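5-Carboxyvanillate Decarboxylase (Novosphingobium aromaticivorans, PDB 4QRN) probably removes a carboxyl group from 5-carboxyvanillate as a manganese-binding decarboxylase of the amidohydrolase superfamily. Local coordinates at residues F251-G265 / Y301-V313. Numbering follows the deposited sequence.
Sequences FDKYPSLQIMVGHMG and YLKSNVLVTNSGV. With 1DF (4-hydroxy-3-methoxy-5-nitrobenzoic acid), chain F.
F251 lays its ring against N305, just ahead of two adjacent parallel strands, 259-261 and 306-309, in the (beta/alpha)8-type barrel of the amidohydrolase fold. CB of N305 is the bump: it sits 3.3 Å above the ring centre in a CH-pi contact, and the amide follows the ring almost flat, planes 18° apart. From there ND2 reaches into the turn after helix 250-253, bonding L257 O nearly straight (176°) and P255 O from above its carbonyl plane. CB of F251 fills the hollow beside the Y301 ring, whose OH bonds D252 OD1 on its syn side at 2.6 Å; CE2 rests on V306 CG2. An alanine in place of F251 would probably take away the flat surface under N305 CB and leave V306 CG2 without its ring neighbour.

Along the strands, I259 N bonds N305 O, and the ladder runs on to T309. M260 CG leans on L307 CB on one face; on the other V261 meets V308, V261 against helix 233-248 and V308 against helix 316-326.

Past the strands, M264, bent at chi2 and chi3, brings SD against N310 CB (3.6 Å) and V313 CG1. H263, fixed by E266 and D336, turns its ring edge to the nitro group of the bound inhibitor. S311 OG, also bonded to the manganese ligand E41, lies 3.1 Å above that ring, toward its rim, and accepts H263 N at 2.9 Å.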
ATOM      1  N   PHE A 251     -13.213   9.456  14.090  1.00  8.54           N
ATOM      2  CA  PHE A 251     -12.884   9.269  15.498  1.00  9.12           C
ATOM      3  C   PHE A 251     -12.989  10.551  16.309  1.00 10.01           C
ATOM      4  O   PHE A 251     -12.921  10.494  17.541  1.00 11.21           O
ATOM      5  CB  PHE A 251     -11.498   8.665  15.651  1.00  9.02           C
ATOM      6  CG  PHE A 251     -11.363   7.315  15.023  1.00  8.83           C
ATOM      7  CD1 PHE A 251     -12.240   6.282  15.346  1.00  8.78           C
ATOM      8  CD2 PHE A 251     -10.378   7.074  14.089  1.00  8.80           C
ATOM      9  CE1 PHE A 251     -12.096   5.009  14.778  1.00  8.67           C
ATOM     10  CE2 PHE A 251     -10.225   5.795  13.518  1.00  9.11           C
ATOM     11  CZ  PHE A 251     -11.101   4.771  13.851  1.00  9.05           C
ATOM     12  N   ASP A 252     -13.159  11.697  15.646  1.00 10.20           N
ATOM     13  CA  ASP A 252     -13.572  12.895  16.362  1.00 10.46           C
ATOM     14  C   ASP A 252     -15.080  12.864  16.610  1.00 10.73           C
ATOM     15  O   ASP A 252     -15.561  13.285  17.656  1.00 12.16           O
ATOM     16  CB  ASP A 252     -13.181  14.154  15.566  1.00 10.90           C
ATOM     17  CG  ASP A 252     -11.678  14.393  15.520  1.00 11.07           C
ATOM     18  OD1 ASP A 252     -10.935  13.725  16.277  1.00 11.57           O
ATOM     19  OD2 ASP A 252     -11.248  15.270  14.736  1.00 12.78           O
ATOM     20  N   LYS A 253     -15.820  12.346  15.644  1.00 10.03           N
ATOM     21  CA  LYS A 253     -17.256  12.218  15.774  1.00 10.81           C
ATOM     22  C   LYS A 253     -17.603  11.153  16.820  1.00 10.30           C
ATOM     23  O   LYS A 253     -18.533  11.334  17.613  1.00 11.50           O
ATOM     24  CB  LYS A 253     -17.877  11.889  14.418  1.00 12.11           C
ATOM     25  CG  LYS A 253     -19.386  11.943  14.396  1.00 14.24           C
ATOM     26  CD  LYS A 253     -19.899  11.872  12.975  1.00 17.25           C
ATOM     27  CE  LYS A 253     -21.418  12.030  12.955  1.00 20.80           C
ATOM     28  NZ  LYS A 253     -21.990  12.249  11.598  1.00 23.66           N
ATOM     29  N   TYR A 254     -16.832  10.061  16.813  1.00  9.30           N
ATOM     30  CA  TYR A 254     -17.091   8.899  17.664  1.00  9.77           C
ATOM     31  C   TYR A 254     -15.801   8.501  18.385  1.00  9.28           C
ATOM     32  O   TYR A 254     -15.134   7.543  17.992  1.00  9.57           O
ATOM     33  CB  TYR A 254     -17.611   7.726  16.816  1.00 10.16           C
ATOM     34  CG  TYR A 254     -18.911   8.053  16.125  1.00 10.39           C
ATOM     35  CD1 TYR A 254     -20.058   8.326  16.874  1.00 12.26           C
ATOM     36  CD2 TYR A 254     -18.996   8.133  14.741  1.00  9.55           C
ATOM     37  CE1 TYR A 254     -21.248   8.644  16.261  1.00 12.51           C
ATOM     38  CE2 TYR A 254     -20.192   8.453  14.120  1.00 10.50           C
ATOM     39  CZ  TYR A 254     -21.309   8.716  14.884  1.00 11.69           C
ATOM     40  OH  TYR A 254     -22.510   9.051  14.289  1.00 13.07           O
ATOM     41  N   PRO A 255     -15.433   9.228  19.448  1.00 10.14           N
ATOM     42  CA  PRO A 255     -14.125   8.990  20.074  1.00 10.73           C
ATOM     43  C   PRO A 255     -13.972   7.610  20.688  1.00 10.44           C
ATOM     44  O   PRO A 255     -12.835   7.161  20.843  1.00 10.79           O
ATOM     45  CB  PRO A 255     -14.049  10.081  21.159  1.00 13.01           C
ATOM     46  CG  PRO A 255     -15.011  11.110  20.719  1.00 14.21           C
ATOM     47  CD  PRO A 255     -16.088  10.431  19.975  1.00 11.28           C
ATOM     48  N   SER A 256     -15.064   6.939  21.037  1.00 10.08           N
ATOM     49  CA  SER A 256     -14.942   5.596  21.607  1.00 10.02           C
ATOM     50  C   SER A 256     -14.753   4.511  20.549  1.00  9.69           C
ATOM     51  O   SER A 256     -14.375   3.395  20.891  1.00 11.18           O
ATOM     52  CB  SER A 256     -16.158   5.244  22.457  1.00 11.75           C
ATOM     53  OG  SER A 256     -17.315   5.025  21.679  1.00 12.68           O
ATOM     54  N   LEU A 257     -15.039   4.821  19.290  1.00  8.91           N
ATOM     55  CA  LEU A 257     -15.069   3.776  18.265  1.00  8.53           C
ATOM     56  C   LEU A 257     -13.712   3.142  18.026  1.00  8.59           C
ATOM     57  O   LEU A 257     -12.718   3.851  17.847  1.00  9.22           O
ATOM     58  CB  LEU A 257     -15.578   4.394  16.968  1.00  8.74           C
ATOM     59  CG  LEU A 257     -15.659   3.479  15.752  1.00  9.41           C
ATOM     60  CD1 LEU A 257     -16.752   2.443  15.934  1.00 10.69           C
ATOM     61  CD2 LEU A 257     -15.896   4.320  14.503  1.00 10.74           C
ATOM     62  N   GLN A 258     -13.691   1.812  17.999  1.00  7.94           N
ATOM     63  CA  GLN A 258     -12.497   1.064  17.643  1.00  7.91           C
ATOM     64  C   GLN A 258     -12.728   0.401  16.289  1.00  7.63           C
ATOM     65  O   GLN A 258     -13.731  -0.285  16.097  1.00  8.39           O
ATOM     66  CB  GLN A 258     -12.185  -0.021  18.680  1.00  8.53           C
ATOM     67  CG  GLN A 258     -12.007   0.542  20.091  1.00  8.97           C
ATOM     68  CD  GLN A 258     -10.818   1.484  20.183  1.00  9.14           C
ATOM     69  OE1 GLN A 258      -9.707   1.116  19.809  1.00 10.26           O
ATOM     70  NE2 GLN A 258     -11.049   2.724  20.635  1.00 10.94           N
ATOM     71  N   ILE A 259     -11.781   0.612  15.367  1.00  7.01           N
ATOM     72  CA  ILE A 259     -11.779  -0.076  14.082  1.00  6.88           C
ATOM     73  C   ILE A 259     -10.568  -0.987  14.023  1.00  6.45           C
ATOM     74  O   ILE A 259      -9.434  -0.553  14.252  1.00  7.40           O
ATOM     75  CB  ILE A 259     -11.807   0.883  12.877  1.00  7.40           C
ATOM     76  CG1 ILE A 259     -13.080   1.740  12.931  1.00  8.29           C
ATOM     77  CG2 ILE A 259     -11.709   0.058  11.565  1.00  8.41           C
ATOM     78  CD1 ILE A 259     -13.234   2.736  11.761  1.00  9.47           C
ATOM     79  N   MET A 260     -10.826  -2.261  13.719  1.00  6.73           N
ATOM     80  CA  MET A 260      -9.806  -3.282  13.518  1.00  7.00           C
ATOM     81  C   MET A 260      -9.565  -3.512  12.037  1.00  6.17           C
ATOM     82  O   MET A 260     -10.513  -3.536  11.261  1.00  6.96           O
ATOM     83  CB  MET A 260     -10.298  -4.597  14.136  1.00  7.67           C
ATOM     84  CG  MET A 260     -10.518  -4.566  15.624  1.00  8.88           C
ATOM     85  SD  MET A 260     -11.420  -6.029  16.175  1.00  9.36           S
ATOM     86  CE  MET A 260     -11.274  -5.832  17.931  1.00  9.37           C
ATOM     87  N   VAL A 261      -8.299  -3.695  11.677  1.00  6.49           N
ATOM     88  CA  VAL A 261      -7.939  -4.164  10.344  1.00  6.69           C
ATOM     89  C   VAL A 261      -6.868  -5.234  10.485  1.00  6.66           C
ATOM     90  O   VAL A 261      -6.125  -5.288  11.477  1.00  7.85           O
ATOM     91  CB  VAL A 261      -7.448  -3.042   9.414  1.00  7.72           C
ATOM     92  CG1 VAL A 261      -8.585  -2.095   9.044  1.00  8.60           C
ATOM     93  CG2 VAL A 261      -6.288  -2.287  10.047  1.00  9.67           C
ATOM     94  N   GLY A 262      -6.821  -6.098   9.486  1.00  6.45           N
ATOM     95  CA  GLY A 262      -5.866  -7.180   9.416  1.00  6.08           C
ATOM     96  C   GLY A 262      -4.620  -6.824   8.630  1.00  6.10           C
ATOM     97  O   GLY A 262      -4.307  -5.659   8.369  1.00  7.05           O
ATOM     98  N   HIS A 263      -3.860  -7.875   8.299  1.00  6.49           N
ATOM     99  CA  HIS A 263      -2.760  -7.772   7.349  1.00  6.86           C
ATOM    100  C   HIS A 263      -1.793  -6.674   7.766  1.00  6.71           C
ATOM    101  O   HIS A 263      -1.278  -5.919   6.945  1.00  7.31           O
ATOM    102  CB  HIS A 263      -3.301  -7.623   5.910  1.00  7.85           C
ATOM    103  CG  HIS A 263      -4.460  -8.538   5.677  1.00  8.36           C
ATOM    104  ND1 HIS A 263      -5.760  -8.085   5.690  1.00  9.51           N
ATOM    105  CD2 HIS A 263      -4.531  -9.895   5.626  1.00  9.36           C
ATOM    106  CE1 HIS A 263      -6.578  -9.123   5.590  1.00  9.88           C
ATOM    107  NE2 HIS A 263      -5.859 -10.231   5.553  1.00 10.24           N
ATOM    108  N   MET A 264      -1.494  -6.660   9.070  1.00  6.59           N
ATOM    109  CA  MET A 264      -0.500  -5.751   9.628  1.00  6.91           C
ATOM    110  C   MET A 264      -0.855  -4.288   9.413  1.00  7.03           C
ATOM    111  O   MET A 264       0.021  -3.410   9.396  1.00  8.14           O
ATOM    112  CB  MET A 264       0.917  -6.080   9.108  1.00  8.16           C
ATOM    113  CG  MET A 264       1.997  -6.173  10.181  1.00  8.98           C
ATOM    114  SD  MET A 264       1.797  -7.658  11.219  1.00  8.50           S
ATOM    115  CE  MET A 264       0.988  -7.004  12.650  1.00 10.41           C
ATOM    116  N   GLY A 265      -2.151  -3.993   9.355  1.00  7.36           N
ATOM    117  CA  GLY A 265      -2.594  -2.606   9.264  1.00  7.69           C
ATOM    118  C   GLY A 265      -2.719  -2.090   7.842  1.00  6.85           C
ATOM    119  O   GLY A 265      -2.837  -0.881   7.646  1.00  7.34           O
ATOM    120  N   TYR A 301      -4.594   8.743  16.131  1.00  9.02           N
ATOM    121  CA  TYR A 301      -5.735   7.850  15.944  1.00  9.55           C
ATOM    122  C   TYR A 301      -5.294   6.396  15.917  1.00  9.48           C
ATOM    123  O   TYR A 301      -6.033   5.539  16.390  1.00  9.63           O
ATOM    124  CB  TYR A 301      -6.526   8.179  14.664  1.00  9.71           C
ATOM    125  CG  TYR A 301      -7.163   9.547  14.720  1.00  9.35           C
ATOM    126  CD1 TYR A 301      -8.127   9.851  15.686  1.00  9.78           C
ATOM    127  CD2 TYR A 301      -6.777  10.549  13.843  1.00  9.51           C
ATOM    128  CE1 TYR A 301      -8.695  11.112  15.753  1.00 10.55           C
ATOM    129  CE2 TYR A 301      -7.322  11.806  13.908  1.00 10.48           C
ATOM    130  CZ  TYR A 301      -8.275  12.087  14.863  1.00 10.66           C
ATOM    131  OH  TYR A 301      -8.769  13.369  14.913  1.00 11.18           O
ATOM    132  N   LEU A 302      -4.128   6.097  15.349  1.00  9.69           N
ATOM    133  CA  LEU A 302      -3.674   4.702  15.389  1.00 10.94           C
ATOM    134  C   LEU A 302      -3.498   4.230  16.815  1.00 11.50           C
ATOM    135  O   LEU A 302      -3.793   3.080  17.126  1.00 13.80           O
ATOM    136  CB  LEU A 302      -2.375   4.495  14.629  1.00 11.57           C
ATOM    137  CG  LEU A 302      -2.444   4.668  13.122  1.00 13.01           C
ATOM    138  CD1 LEU A 302      -1.089   4.291  12.567  1.00 14.46           C
ATOM    139  CD2 LEU A 302      -3.537   3.829  12.491  1.00 14.08           C
ATOM    140  N   LYS A 303      -3.042   5.106  17.692  1.00 10.20           N
ATOM    141  CA  LYS A 303      -2.766   4.709  19.060  1.00 11.10           C
ATOM    142  C   LYS A 303      -4.010   4.673  19.947  1.00 10.67           C
ATOM    143  O   LYS A 303      -3.971   4.041  20.993  1.00 12.36           O
ATOM    144  CB  LYS A 303      -1.705   5.623  19.658  1.00 14.44           C
ATOM    145  CG  LYS A 303      -0.327   5.419  19.032  1.00 19.51           C
ATOM    146  CD  LYS A 303       0.692   6.344  19.661  1.00 25.43           C
ATOM    147  CE  LYS A 303       2.107   6.017  19.229  1.00 30.82           C
ATOM    148  NZ  LYS A 303       3.088   6.879  19.942  1.00 33.92           N
ATOM    149  N   SER A 304      -5.100   5.327  19.552  1.00 10.26           N
ATOM    150  CA  SER A 304      -6.304   5.372  20.394  1.00 10.90           C
ATOM    151  C   SER A 304      -7.536   4.695  19.810  1.00  8.91           C
ATOM    152  O   SER A 304      -8.430   4.341  20.586  1.00 10.29           O
ATOM    153  CB  SER A 304      -6.661   6.801  20.737  1.00 12.94           C
ATOM    154  OG  SER A 304      -6.902   7.558  19.584  1.00 14.20           O
ATOM    155  N   ASN A 305      -7.608   4.539  18.493  1.00  8.24           N
ATOM    156  CA  ASN A 305      -8.848   4.089  17.851  1.00  8.22           C
ATOM    157  C   ASN A 305      -8.692   2.982  16.831  1.00  7.41           C
ATOM    158  O   ASN A 305      -9.707   2.452  16.395  1.00  8.67           O
ATOM    159  CB  ASN A 305      -9.566   5.257  17.170  1.00  8.82           C
ATOM    160  CG  ASN A 305     -10.029   6.298  18.149  1.00  9.78           C
ATOM    161  OD1 ASN A 305      -9.326   7.283  18.426  1.00 11.33           O
ATOM    162  ND2 ASN A 305     -11.215   6.096  18.693  1.00  9.78           N
ATOM    163  N   VAL A 306      -7.477   2.616  16.445  1.00  7.07           N
ATOM    164  CA  VAL A 306      -7.268   1.559  15.462  1.00  7.61           C
ATOM    165  C   VAL A 306      -6.560   0.388  16.116  1.00  6.90           C
ATOM    166  O   VAL A 306      -5.714   0.564  16.988  1.00  7.69           O
ATOM    167  CB  VAL A 306      -6.478   2.089  14.248  1.00  7.63           C
ATOM    168  CG1 VAL A 306      -6.240   0.984  13.212  1.00  8.51           C
ATOM    169  CG2 VAL A 306      -7.230   3.271  13.622  1.00  8.70           C
ATOM    170  N   LEU A 307      -6.939  -0.814  15.715  1.00  7.20           N
ATOM    171  CA  LEU A 307      -6.380  -2.058  16.228  1.00  7.00           C
ATOM    172  C   LEU A 307      -5.989  -2.900  15.014  1.00  6.56           C
ATOM    173  O   LEU A 307      -6.654  -2.831  13.975  1.00  7.38           O
ATOM    174  CB  LEU A 307      -7.443  -2.794  17.042  1.00  7.58           C
ATOM    175  CG  LEU A 307      -7.919  -2.043  18.295  1.00  7.92           C
ATOM    176  CD1 LEU A 307      -9.200  -2.664  18.819  1.00  8.82           C
ATOM    177  CD2 LEU A 307      -6.825  -2.010  19.396  1.00  7.91           C
ATOM    178  N   VAL A 308      -4.913  -3.668  15.142  1.00  6.56           N
ATOM    179  CA  VAL A 308      -4.380  -4.399  14.002  1.00  7.05           C
ATOM    180  C   VAL A 308      -4.186  -5.854  14.335  1.00  6.61           C
ATOM    181  O   VAL A 308      -3.809  -6.215  15.462  1.00  7.00           O
ATOM    182  CB  VAL A 308      -3.025  -3.773  13.581  1.00  9.38           C
ATOM    183  CG1 VAL A 308      -2.197  -4.691  12.692  1.00 10.82           C
ATOM    184  CG2 VAL A 308      -3.268  -2.435  12.929  1.00  9.93           C
ATOM    185  N   THR A 309      -4.436  -6.704  13.349  1.00  6.61           N
ATOM    186  CA  THR A 309      -4.062  -8.111  13.450  1.00  6.33           C
ATOM    187  C   THR A 309      -2.976  -8.415  12.417  1.00  5.70           C
ATOM    188  O   THR A 309      -2.799  -7.690  11.446  1.00  7.01           O
ATOM    189  CB  THR A 309      -5.243  -9.080  13.270  1.00  7.06           C
ATOM    190  OG1 THR A 309      -5.470  -9.301  11.863  1.00  7.42           O
ATOM    191  CG2 THR A 309      -6.508  -8.581  13.962  1.00  7.96           C
ATOM    192  N   ASN A 310      -2.291  -9.545  12.609  1.00  6.18           N
ATOM    193  CA  ASN A 310      -1.268  -9.984  11.658  1.00  6.40           C
ATOM    194  C   ASN A 310      -1.774 -11.002  10.646  1.00  6.14           C
ATOM    195  O   ASN A 310      -0.971 -11.782  10.129  1.00  6.73           O
ATOM    196  CB  ASN A 310      -0.036 -10.562  12.363  1.00  6.79           C
ATOM    197  CG  ASN A 310      -0.251 -11.987  12.784  1.00  6.25           C
ATOM    198  OD1 ASN A 310      -1.270 -12.301  13.386  1.00  6.72           O
ATOM    199  ND2 ASN A 310       0.708 -12.859  12.487  1.00  7.54           N
ATOM    200  N   SER A 311      -3.070 -11.017  10.331  1.00  6.57           N
ATOM    201  CA  SER A 311      -3.543 -11.987   9.353  1.00  6.42           C
ATOM    202  C   SER A 311      -2.694 -11.943   8.087  1.00  6.37           C
ATOM    203  O   SER A 311      -2.410 -10.872   7.563  1.00  7.25           O
ATOM    204  CB  SER A 311      -5.016 -11.762   9.013  1.00  7.33           C
ATOM    205  OG  SER A 311      -5.217 -10.398   8.681  1.00  7.36           O
ATOM    206  N   GLY A 312      -2.259 -13.112   7.618  1.00  7.09           N
ATOM    207  CA  GLY A 312      -1.460 -13.208   6.422  1.00  7.44           C
ATOM    208  C   GLY A 312      -0.018 -12.749   6.536  1.00  7.32           C
ATOM    209  O   GLY A 312       0.714 -12.796   5.526  1.00  8.21           O
ATOM    210  N   VAL A 313       0.397 -12.311   7.727  1.00  6.59           N
ATOM    211  CA  VAL A 313       1.712 -11.705   7.907  1.00  6.71           C
ATOM    212  C   VAL A 313       2.360 -12.360   9.127  1.00  6.40           C
ATOM    213  O   VAL A 313       2.453 -11.779  10.221  1.00  6.90           O
ATOM    214  CB  VAL A 313       1.630 -10.174   8.024  1.00  7.05           C
ATOM    215  CG1 VAL A 313       3.042  -9.586   8.133  1.00  7.43           C
ATOM    216  CG2 VAL A 313       0.942  -9.597   6.791  1.00  7.58           C
TER
HETATM  217  C1  1DF F 402      -8.231 -14.393   0.532  0.91  7.13           C
HETATM  218  CO1 1DF F 402      -7.530 -13.874   1.583  0.91  7.49           C
HETATM  219  CO2 1DF F 402      -9.639 -14.275   0.517  0.91  7.25           C
HETATM  220  CM1 1DF F 402      -8.308 -13.327   2.658  0.91  7.35           C
HETATM  221  CM2 1DF F 402     -10.340 -13.870   1.634  0.91  7.21           C
HETATM  222  OM  1DF F 402     -11.702 -13.785   1.690  0.91  7.81           O
HETATM  223  CZ  1DF F 402      -9.683 -13.496   2.797  0.91  6.97           C
HETATM  224  CC  1DF F 402      -7.556 -15.011  -0.636  0.91  7.68           C
HETATM  225  CV  1DF F 402     -12.413 -13.891   0.456  0.91  8.43           C
HETATM  226  O1  1DF F 402      -6.406 -15.585  -0.437  0.91  8.13           O
HETATM  227  O2  1DF F 402      -8.119 -14.974  -1.736  0.91  8.02           O
HETATM  228  O3  1DF F 402     -10.310 -13.273   3.915  0.91  7.96           O
HETATM  229  N   1DF F 402      -7.563 -12.348   3.522  0.91 10.98           N
HETATM  230  O11 1DF F 402      -8.104 -11.707   4.378  0.91 12.10           O
HETATM  231  O22 1DF F 402      -6.365 -12.099   3.208  0.91 12.55           O
HETATM  232  O   HOH W   1     -10.953   5.576  22.247  1.00 36.67           O